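Local coordinates for CDP-4-keto-6-deoxy-D-glucose-3-dehydrase (Yersinia pseudotuberculosis, PDB 3BB8), which binds pyridoxal 5'-phosphate and probably catalyses removal of the C-3 hydroxyl of CDP-4-keto-6-deoxy-D-glucose during lipopolysaccharide biosynthesis, at residues T83-G86 with S87-N90; V124-T127 with I128-G131; E236-S239 with I240-F244. The protein carries 1 engineered substitution. All coordinates share one frame; numbering follows the deposited sequence.

Along the chain the three local contacts come in series, each around one helix of the aspartate aminotransferase fold. Contact 1 runs from strand 79-83 into helix 86-96, contact 2 closes helix 121-129, and contact 3 lies along helix 235-245, which follows strand 228-232. Helix 86-96 ties them together: N90 packs on P126 of contact 2, while F244 and the isoleucines of contact 3 rest on its later turns. The centres of contacts 1 and 2, and of contacts 1 and 3, are about 14 Å apart; those of contacts 2 and 3 about 18 Å. Contact 1 grips the cofactor phosphate, and both it and contact 2 meet the second subunit.

Contact 1: T83-G86 with S87-N90; sequences TTSG and SSAN. With PLP (pyridoxal-5'-phosphate), chain C.
The hydroxyls of T84 and S88 meet at 2.6 Å between T84 OG1 and S88 OG, close enough for a hydrogen bond that either could donate. Beside this pair, S88 N gives its hydrogen to S85 OG at 3.0 Å (157°), the N-cap bond that starts helix 86-96. With chi1 at 63°, S85 OG lies between its own backbone N and carbonyl carbon, which points it at the S88 amide; it is also hydrogen-bonded to N288 O of the second subunit, so the cap is tied to the dimer interface. The helix proper begins with A89 N to S85 O at 2.9 Å, followed by N90 N to G86 O.

The amide hydrogens at the head of the turn are turned outward to the cofactor. G86 N binds PLP O1P at 2.9 Å, and two groups of a single residue hold PLP O3P: S87 N at 3.0 Å and S87 OG at 2.6 Å. This two-pronged grip is possible because S87 OG stands beside its own amide N (chi1 -58°). S87 OG is in turn hydrogen-bonded to T122 OG1, which helps to set its rotation, and PLP is also hydrogen-bonded to D191, D194 and S215 of the same chain and to W247 of the second subunit. The positive end of the helix dipole would probably add to the hold on the phosphate.

Further from the cofactor, T83 packs against the first turn: its CG2 meets A89 CB at 3.7 Å, while T83 OG1 lies 3.4 Å from S88 CB and is bonded to L289 O. A Gly-Ser pair at a helix N-terminus, with amides and hydroxyl turned to the phosphate, is the phosphate-binding cup of fold-type I PLP enzymes.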
ATOM      1  N   THR A  83      -0.210  -1.645   8.049  1.00 28.52           N
ATOM      2  CA  THR A  83       0.127  -1.143   6.722  1.00 26.78           C
ATOM      3  C   THR A  83      -0.507  -2.047   5.655  1.00 26.64           C
ATOM      4  O   THR A  83      -1.143  -3.040   5.996  1.00 27.51           O
ATOM      5  CB  THR A  83       1.658  -1.029   6.560  1.00 25.40           C
ATOM      6  OG1 THR A  83       1.959  -0.466   5.281  1.00 28.16           O
ATOM      7  CG2 THR A  83       2.320  -2.377   6.716  1.00 22.51           C
ATOM      8  N   THR A  84      -0.339  -1.717   4.374  1.00 26.12           N
ATOM      9  CA  THR A  84      -0.994  -2.468   3.296  1.00 24.00           C
ATOM     10  C   THR A  84      -0.630  -3.935   3.076  1.00 23.23           C
ATOM     11  O   THR A  84      -1.437  -4.695   2.551  1.00 23.06           O
ATOM     12  CB  THR A  84      -0.803  -1.779   1.937  1.00 27.33           C
ATOM     13  OG1 THR A  84       0.439  -2.209   1.368  1.00 23.25           O
ATOM     14  CG2 THR A  84      -0.795  -0.248   2.098  1.00 26.79           C
ATOM     15  N   SER A  85       0.574  -4.335   3.466  1.00 21.80           N
ATOM     16  CA  SER A  85       1.008  -5.697   3.242  1.00 19.82           C
ATOM     17  C   SER A  85       2.302  -5.952   3.983  1.00 21.12           C
ATOM     18  O   SER A  85       2.905  -5.032   4.533  1.00 18.87           O
ATOM     19  CB  SER A  85       1.266  -5.907   1.739  1.00 21.53           C
ATOM     20  OG  SER A  85       2.317  -5.057   1.282  1.00 21.32           O
ATOM     21  N   GLY A  86       2.741  -7.208   3.967  1.00 19.22           N
ATOM     22  CA  GLY A  86       3.996  -7.536   4.604  1.00 20.51           C
ATOM     23  C   GLY A  86       5.120  -6.829   3.856  1.00 20.45           C
ATOM     24  O   GLY A  86       6.089  -6.354   4.475  1.00 19.47           O
ATOM     25  N   SER A  87       5.003  -6.754   2.529  1.00 19.47           N
ATOM     26  CA  SER A  87       6.029  -6.089   1.723  1.00 22.29           C
ATOM     27  C   SER A  87       6.084  -4.601   2.103  1.00 25.05           C
ATOM     28  O   SER A  87       7.153  -4.015   2.220  1.00 25.08           O
ATOM     29  CB  SER A  87       5.717  -6.226   0.226  1.00 23.90           C
ATOM     30  OG  SER A  87       5.630  -7.583  -0.176  1.00 25.88           O
ATOM     31  N   SER A  88       4.923  -3.985   2.298  1.00 28.16           N
ATOM     32  CA  SER A  88       4.912  -2.571   2.672  1.00 27.90           C
ATOM     33  C   SER A  88       5.523  -2.407   4.063  1.00 28.65           C
ATOM     34  O   SER A  88       6.199  -1.415   4.332  1.00 28.87           O
ATOM     35  CB  SER A  88       3.486  -2.018   2.660  1.00 25.28           C
ATOM     36  OG  SER A  88       3.000  -1.957   1.339  1.00 22.21           O
ATOM     37  N   ALA A  89       5.282  -3.377   4.941  1.00 27.28           N
ATOM     38  CA  ALA A  89       5.843  -3.309   6.284  1.00 29.13           C
ATOM     39  C   ALA A  89       7.363  -3.297   6.170  1.00 28.11           C
ATOM     40  O   ALA A  89       8.028  -2.444   6.770  1.00 29.23           O
ATOM     41  CB  ALA A  89       5.374  -4.499   7.127  1.00 28.19           C
ATOM     42  N   ASN A  90       7.914  -4.231   5.391  1.00 26.77           N
ATOM     43  CA  ASN A  90       9.365  -4.290   5.196  1.00 24.25           C
ATOM     44  C   ASN A  90       9.863  -2.959   4.631  1.00 23.23           C
ATOM     45  O   ASN A  90      10.900  -2.446   5.063  1.00 23.26           O
ATOM     46  CB  ASN A  90       9.756  -5.426   4.242  1.00 24.55           C
ATOM     47  CG  ASN A  90       9.726  -6.801   4.910  1.00 26.23           C
ATOM     48  OD1 ASN A  90       9.739  -7.833   4.242  1.00 24.19           O
ATOM     49  ND2 ASN A  90       9.695  -6.814   6.227  1.00 25.58           N
TER
HETATM   50  N1  PLP C 500       8.600 -11.623   3.428  1.00 36.22           N
HETATM   51  C2  PLP C 500       8.287 -12.971   3.485  1.00 38.72           C
HETATM   52  C2A PLP C 500       9.366 -13.926   3.977  1.00 34.87           C
HETATM   53  C3  PLP C 500       6.989 -13.416   3.093  1.00 37.58           C
HETATM   54  O3  PLP C 500       6.643 -14.721   3.129  1.00 42.26           O
HETATM   55  C4  PLP C 500       5.993 -12.450   2.638  1.00 38.87           C
HETATM   56  C4A PLP C 500       4.573 -12.989   2.249  1.00 40.82           C
HETATM   57  C5  PLP C 500       6.383 -11.071   2.590  1.00 36.77           C
HETATM   58  C6  PLP C 500       7.720 -10.696   3.004  1.00 36.10           C
HETATM   59  C5A PLP C 500       5.539  -9.911   2.158  1.00 33.12           C
HETATM   60  O4P PLP C 500       4.225 -10.028   2.477  1.00 28.67           O
HETATM   61  P   PLP C 500       2.996  -9.642   1.517  1.00 28.86           P
HETATM   62  O1P PLP C 500       1.802  -9.468   2.433  1.00 27.71           O
HETATM   63  O2P PLP C 500       2.810 -10.934   0.525  1.00 30.42           O
HETATM   64  O3P PLP C 500       3.329  -8.379   0.716  1.00 26.52           O

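Contact 2: V124-T127 with I128-G131; sequences VNPT and IQNG
Q129 N donates to N125 O at 2.7 Å, with an N-H...O angle of 160° and the donor nearly along the C=O axis: a short, straight helical bond in the last turn of helix 121-129. That helix ends in a Schellman motif. G131, at positive phi, is its C-prime residue, with G131 N bound to I128 O at 3.0 Å and L132 N turned back to T127 O, which N130 N also reaches by a weak bond. From here the chain enters strand 133-140, so the motif closes the helix of a beta-alpha-beta unit that starts with strand 112-115.

P126 has no N-H to give, and the helix is kinked at P126 and T127; T127 N makes only a weak bond to V124 O. The Q129 side chain lies back against N125 and P126. Its CG stands beside its own backbone N (chi1 -61°), and the chain, extended beyond CG, runs back toward N125. Q129 CG thereby lies 3.1 Å from N125 O, and the side chain passes beside that of P126, with Q129 OE1 4.1 Å from P126 CD. Q129 NE2 continues to G286 O of the second subunit through a weak hydrogen bond, and N125 ND2 binds the same carbonyl, so two amides one turn apart converge on one acceptor across the dimer interface. N125 OD1 is taken by Y386 OH; with both ends of the amide bonded, its rotation is probably set.

The other flanks are apolar. P126 and T127 pack on L94 of helix 86-96, while V124, T127 and I128 cover P134 of the following strand. V124 CG1 and I128 CD1 touch loosely at 4.3 Å, and Q129 OE1 stops 3.3 Å from N125 C and 3.7 Å from N125 CB.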
ATOM      1  N   VAL A 124      14.328  -7.990   0.700  1.00 26.92           N
ATOM      2  CA  VAL A 124      15.535  -7.323   0.219  1.00 25.05           C
ATOM      3  C   VAL A 124      15.310  -6.061  -0.617  1.00 26.26           C
ATOM      4  O   VAL A 124      16.125  -5.132  -0.563  1.00 28.27           O
ATOM      5  CB  VAL A 124      16.395  -8.329  -0.607  1.00 25.20           C
ATOM      6  CG1 VAL A 124      17.630  -7.652  -1.187  1.00 19.50           C
ATOM      7  CG2 VAL A 124      16.817  -9.500   0.289  1.00 27.71           C
ATOM      8  N   ASN A 125      14.217  -6.012  -1.377  1.00 22.77           N
ATOM      9  CA  ASN A 125      13.963  -4.858  -2.230  1.00 24.07           C
ATOM     10  C   ASN A 125      14.031  -3.485  -1.554  1.00 23.78           C
ATOM     11  O   ASN A 125      14.611  -2.553  -2.109  1.00 25.81           O
ATOM     12  CB  ASN A 125      12.622  -5.029  -2.962  1.00 24.00           C
ATOM     13  CG  ASN A 125      12.629  -6.219  -3.918  1.00 25.04           C
ATOM     14  OD1 ASN A 125      13.674  -6.866  -4.125  1.00 24.27           O
ATOM     15  ND2 ASN A 125      11.478  -6.505  -4.519  1.00 18.31           N
ATOM     16  N   PRO A 126      13.448  -3.339  -0.349  1.00 24.05           N
ATOM     17  CA  PRO A 126      13.497  -2.030   0.315  1.00 25.46           C
ATOM     18  C   PRO A 126      14.923  -1.479   0.379  1.00 27.17           C
ATOM     19  O   PRO A 126      15.140  -0.289   0.187  1.00 27.89           O
ATOM     20  CB  PRO A 126      12.907  -2.319   1.698  1.00 25.83           C
ATOM     21  CG  PRO A 126      11.909  -3.424   1.408  1.00 21.64           C
ATOM     22  CD  PRO A 126      12.718  -4.319   0.472  1.00 23.58           C
ATOM     23  N   THR A 127      15.889  -2.354   0.646  1.00 29.28           N
ATOM     24  CA  THR A 127      17.293  -1.958   0.714  1.00 29.97           C
ATOM     25  C   THR A 127      17.714  -1.327  -0.602  1.00 29.83           C
ATOM     26  O   THR A 127      18.296  -0.247  -0.624  1.00 32.11           O
ATOM     27  CB  THR A 127      18.206  -3.175   0.988  1.00 29.94           C
ATOM     28  OG1 THR A 127      18.073  -3.571   2.359  1.00 30.28           O
ATOM     29  CG2 THR A 127      19.657  -2.841   0.695  1.00 27.37           C
ATOM     30  N   ILE A 128      17.414  -2.014  -1.695  1.00 29.95           N
ATOM     31  CA  ILE A 128      17.748  -1.539  -3.034  1.00 29.55           C
ATOM     32  C   ILE A 128      16.950  -0.281  -3.415  1.00 30.90           C
ATOM     33  O   ILE A 128      17.469   0.636  -4.065  1.00 27.99           O
ATOM     34  CB  ILE A 128      17.445  -2.633  -4.092  1.00 28.65           C
ATOM     35  CG1 ILE A 128      18.241  -3.901  -3.774  1.00 28.01           C
ATOM     36  CG2 ILE A 128      17.761  -2.119  -5.480  1.00 27.19           C
ATOM     37  CD1 ILE A 128      17.852  -5.102  -4.592  1.00 29.06           C
ATOM     38  N   GLN A 129      15.680  -0.255  -3.021  1.00 31.62           N
ATOM     39  CA  GLN A 129      14.806   0.864  -3.348  1.00 30.41           C
ATOM     40  C   GLN A 129      15.171   2.141  -2.595  1.00 30.71           C
ATOM     41  O   GLN A 129      14.690   3.218  -2.922  1.00 31.48           O
ATOM     42  CB  GLN A 129      13.353   0.455  -3.108  1.00 28.45           C
ATOM     43  CG  GLN A 129      12.936  -0.720  -3.997  1.00 28.49           C
ATOM     44  CD  GLN A 129      11.621  -1.357  -3.578  1.00 27.06           C
ATOM     45  OE1 GLN A 129      11.397  -1.632  -2.393  1.00 23.35           O
ATOM     46  NE2 GLN A 129      10.744  -1.605  -4.555  1.00 27.28           N
ATOM     47  N   ASN A 130      16.038   2.019  -1.595  1.00 32.21           N
ATOM     48  CA  ASN A 130      16.489   3.187  -0.854  1.00 31.49           C
ATOM     49  C   ASN A 130      17.917   3.525  -1.254  1.00 30.93           C
ATOM     50  O   ASN A 130      18.570   4.354  -0.635  1.00 31.52           O
ATOM     51  CB  ASN A 130      16.407   2.949   0.651  1.00 30.38           C
ATOM     52  CG  ASN A 130      15.033   3.254   1.205  1.00 31.36           C
ATOM     53  OD1 ASN A 130      14.201   2.359   1.378  1.00 31.91           O
ATOM     54  ND2 ASN A 130      14.774   4.538   1.456  1.00 26.49           N
ATOM     55  N   GLY A 131      18.398   2.876  -2.305  1.00 31.57           N
ATOM     56  CA  GLY A 131      19.749   3.142  -2.762  1.00 33.02           C
ATOM     57  C   GLY A 131      20.844   2.463  -1.954  1.00 33.80           C
ATOM     58  O   GLY A 131      22.009   2.825  -2.072  1.00 34.90           O
TER

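Contact 3: E236-S239 with I240-F244; sequences ELKS and IIESF
Residues 236-239 and 240-244 form consecutive turns of one regular alpha-helix, 235-245, joined by i to i+4 backbone bonds. E242 N reaches K238 O at 3.1 Å and S243 N reaches S239 O at 3.2 Å; both donors stand about 30° off the plane of the carbonyl they meet. The bonds of I240 N to E236 O and I241 N to L237 O continue the pattern, though those two oxygens are less surely placed.

K238 and E242, both partly exposed, run alongside each other one turn apart. K238 leaves the backbone with CG anti to N and then bends at chi2 (-78°), which carries its chain forward along the helix. K238 NZ arrives 3.0 Å from E242 OE1 as a hydrogen-bonded salt bridge, coming from above the carboxylate plane, 44° out of it. The other oxygen, E242 OE2, has a long, weak ion pair with R245, so a second, weaker positive charge lies near the carboxylate and would probably help to keep it ionised.

I240, I241 and F244 make the buried, apolar face. I240 CG2 meets the F244 ring, one turn on, at its edge, in the ring plane, while H284 stacks with that ring. I240 and I241 cover A96 of helix 86-96, and I241 also reaches L81 and V230. The arrangement is that of an amphipathic helix laid on the antiparallel pair of strands 79-83 and 228-232 in the aminotransferase fold, leading toward W247, whose counterpart in the second subunit binds PLP.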
ATOM      1  N   GLU A 236      10.670   6.363  19.284  1.00 34.89           N
ATOM      2  CA  GLU A 236      11.268   7.145  18.217  1.00 36.15           C
ATOM      3  C   GLU A 236      11.043   6.500  16.846  1.00 37.26           C
ATOM      4  O   GLU A 236      10.611   7.169  15.911  1.00 37.08           O
ATOM      5  CB  GLU A 236      12.759   7.315  18.460  1.00 35.80           C
ATOM      6  CG  GLU A 236      13.478   8.054  17.348  1.00 38.84           C
ATOM      7  CD  GLU A 236      14.944   8.202  17.654  1.00 39.10           C
ATOM      8  OE1 GLU A 236      15.442   7.320  18.370  1.00 42.59           O
ATOM      9  OE2 GLU A 236      15.592   9.169  17.190  1.00 38.38           O
ATOM     10  N   LEU A 237      11.331   5.203  16.729  1.00 36.74           N
ATOM     11  CA  LEU A 237      11.137   4.508  15.459  1.00 35.70           C
ATOM     12  C   LEU A 237       9.655   4.485  15.078  1.00 35.37           C
ATOM     13  O   LEU A 237       9.307   4.633  13.915  1.00 35.68           O
ATOM     14  CB  LEU A 237      11.677   3.073  15.531  1.00 32.52           C
ATOM     15  CG  LEU A 237      13.187   2.929  15.712  1.00 32.31           C
ATOM     16  CD1 LEU A 237      13.568   1.458  15.677  1.00 35.27           C
ATOM     17  CD2 LEU A 237      13.911   3.682  14.632  1.00 30.38           C
ATOM     18  N   LYS A 238       8.795   4.304  16.072  1.00 34.53           N
ATOM     19  CA  LYS A 238       7.362   4.267  15.854  1.00 35.99           C
ATOM     20  C   LYS A 238       6.914   5.576  15.212  1.00 38.83           C
ATOM     21  O   LYS A 238       6.106   5.574  14.276  1.00 41.62           O
ATOM     22  CB  LYS A 238       6.655   4.051  17.193  1.00 36.97           C
ATOM     23  CG  LYS A 238       5.138   3.957  17.137  1.00 39.16           C
ATOM     24  CD  LYS A 238       4.495   5.326  16.995  1.00 42.37           C
ATOM     25  CE  LYS A 238       3.000   5.246  17.227  1.00 45.82           C
ATOM     26  NZ  LYS A 238       2.367   6.598  17.233  1.00 50.62           N
ATOM     27  N   SER A 239       7.441   6.695  15.707  1.00 37.20           N
ATOM     28  CA  SER A 239       7.080   7.996  15.152  1.00 37.32           C
ATOM     29  C   SER A 239       7.603   8.194  13.739  1.00 34.32           C
ATOM     30  O   SER A 239       6.908   8.751  12.901  1.00 32.65           O
ATOM     31  CB  SER A 239       7.581   9.130  16.049  1.00 36.75           C
ATOM     32  OG  SER A 239       6.717   9.264  17.161  1.00 44.23           O
ATOM     33  N   ILE A 240       8.829   7.750  13.480  1.00 33.06           N
ATOM     34  CA  ILE A 240       9.397   7.873  12.143  1.00 34.06           C
ATOM     35  C   ILE A 240       8.549   7.053  11.156  1.00 34.03           C
ATOM     36  O   ILE A 240       8.128   7.575  10.123  1.00 31.99           O
ATOM     37  CB  ILE A 240      10.875   7.373  12.102  1.00 34.24           C
ATOM     38  CG1 ILE A 240      11.824   8.448  12.648  1.00 38.54           C
ATOM     39  CG2 ILE A 240      11.306   7.087  10.671  1.00 33.98           C
ATOM     40  CD1 ILE A 240      11.449   9.001  13.989  1.00 40.53           C
ATOM     41  N   ILE A 241       8.293   5.785  11.497  1.00 34.47           N
ATOM     42  CA  ILE A 241       7.515   4.859  10.662  1.00 32.79           C
ATOM     43  C   ILE A 241       6.176   5.454  10.266  1.00 33.82           C
ATOM     44  O   ILE A 241       5.842   5.527   9.079  1.00 32.57           O
ATOM     45  CB  ILE A 241       7.179   3.527  11.405  1.00 33.73           C
ATOM     46  CG1 ILE A 241       8.422   2.954  12.074  1.00 30.14           C
ATOM     47  CG2 ILE A 241       6.587   2.498  10.423  1.00 30.05           C
ATOM     48  CD1 ILE A 241       9.471   2.507  11.132  1.00 36.36           C
ATOM     49  N   GLU A 242       5.403   5.841  11.281  1.00 34.50           N
ATOM     50  CA  GLU A 242       4.072   6.420  11.092  1.00 32.76           C
ATOM     51  C   GLU A 242       4.086   7.603  10.125  1.00 32.37           C
ATOM     52  O   GLU A 242       3.181   7.758   9.302  1.00 30.16           O
ATOM     53  CB  GLU A 242       3.507   6.852  12.448  1.00 34.53           C
ATOM     54  CG  GLU A 242       2.046   7.298  12.413  1.00 39.99           C
ATOM     55  CD  GLU A 242       1.437   7.389  13.808  1.00 42.68           C
ATOM     56  OE1 GLU A 242       2.040   8.061  14.674  1.00 44.25           O
ATOM     57  OE2 GLU A 242       0.360   6.792  14.038  1.00 44.14           O
ATOM     58  N   SER A 243       5.119   8.434  10.233  1.00 31.93           N
ATOM     59  CA  SER A 243       5.267   9.595   9.365  1.00 30.94           C
ATOM     60  C   SER A 243       5.432   9.140   7.911  1.00 30.81           C
ATOM     61  O   SER A 243       4.780   9.665   7.004  1.00 30.27           O
ATOM     62  CB  SER A 243       6.481  10.415   9.795  1.00 28.09           C
ATOM     63  OG  SER A 243       6.707  11.497   8.910  1.00 28.28           O
ATOM     64  N   PHE A 244       6.306   8.164   7.695  1.00 29.09           N
ATOM     65  CA  PHE A 244       6.538   7.636   6.355  1.00 28.52           C
ATOM     66  C   PHE A 244       5.261   6.995   5.799  1.00 28.72           C
ATOM     67  O   PHE A 244       4.947   7.120   4.613  1.00 27.26           O
ATOM     68  CB  PHE A 244       7.658   6.611   6.390  1.00 24.79           C
ATOM     69  CG  PHE A 244       9.031   7.206   6.287  1.00 24.43           C
ATOM     70  CD1 PHE A 244       9.452   7.817   5.109  1.00 20.32           C
ATOM     71  CD2 PHE A 244       9.925   7.117   7.354  1.00 24.06           C
ATOM     72  CE1 PHE A 244      10.748   8.332   4.988  1.00 22.57           C
ATOM     73  CE2 PHE A 244      11.225   7.628   7.242  1.00 20.87           C
ATOM     74  CZ  PHE A 244      11.635   8.235   6.055  1.00 21.79           C
TER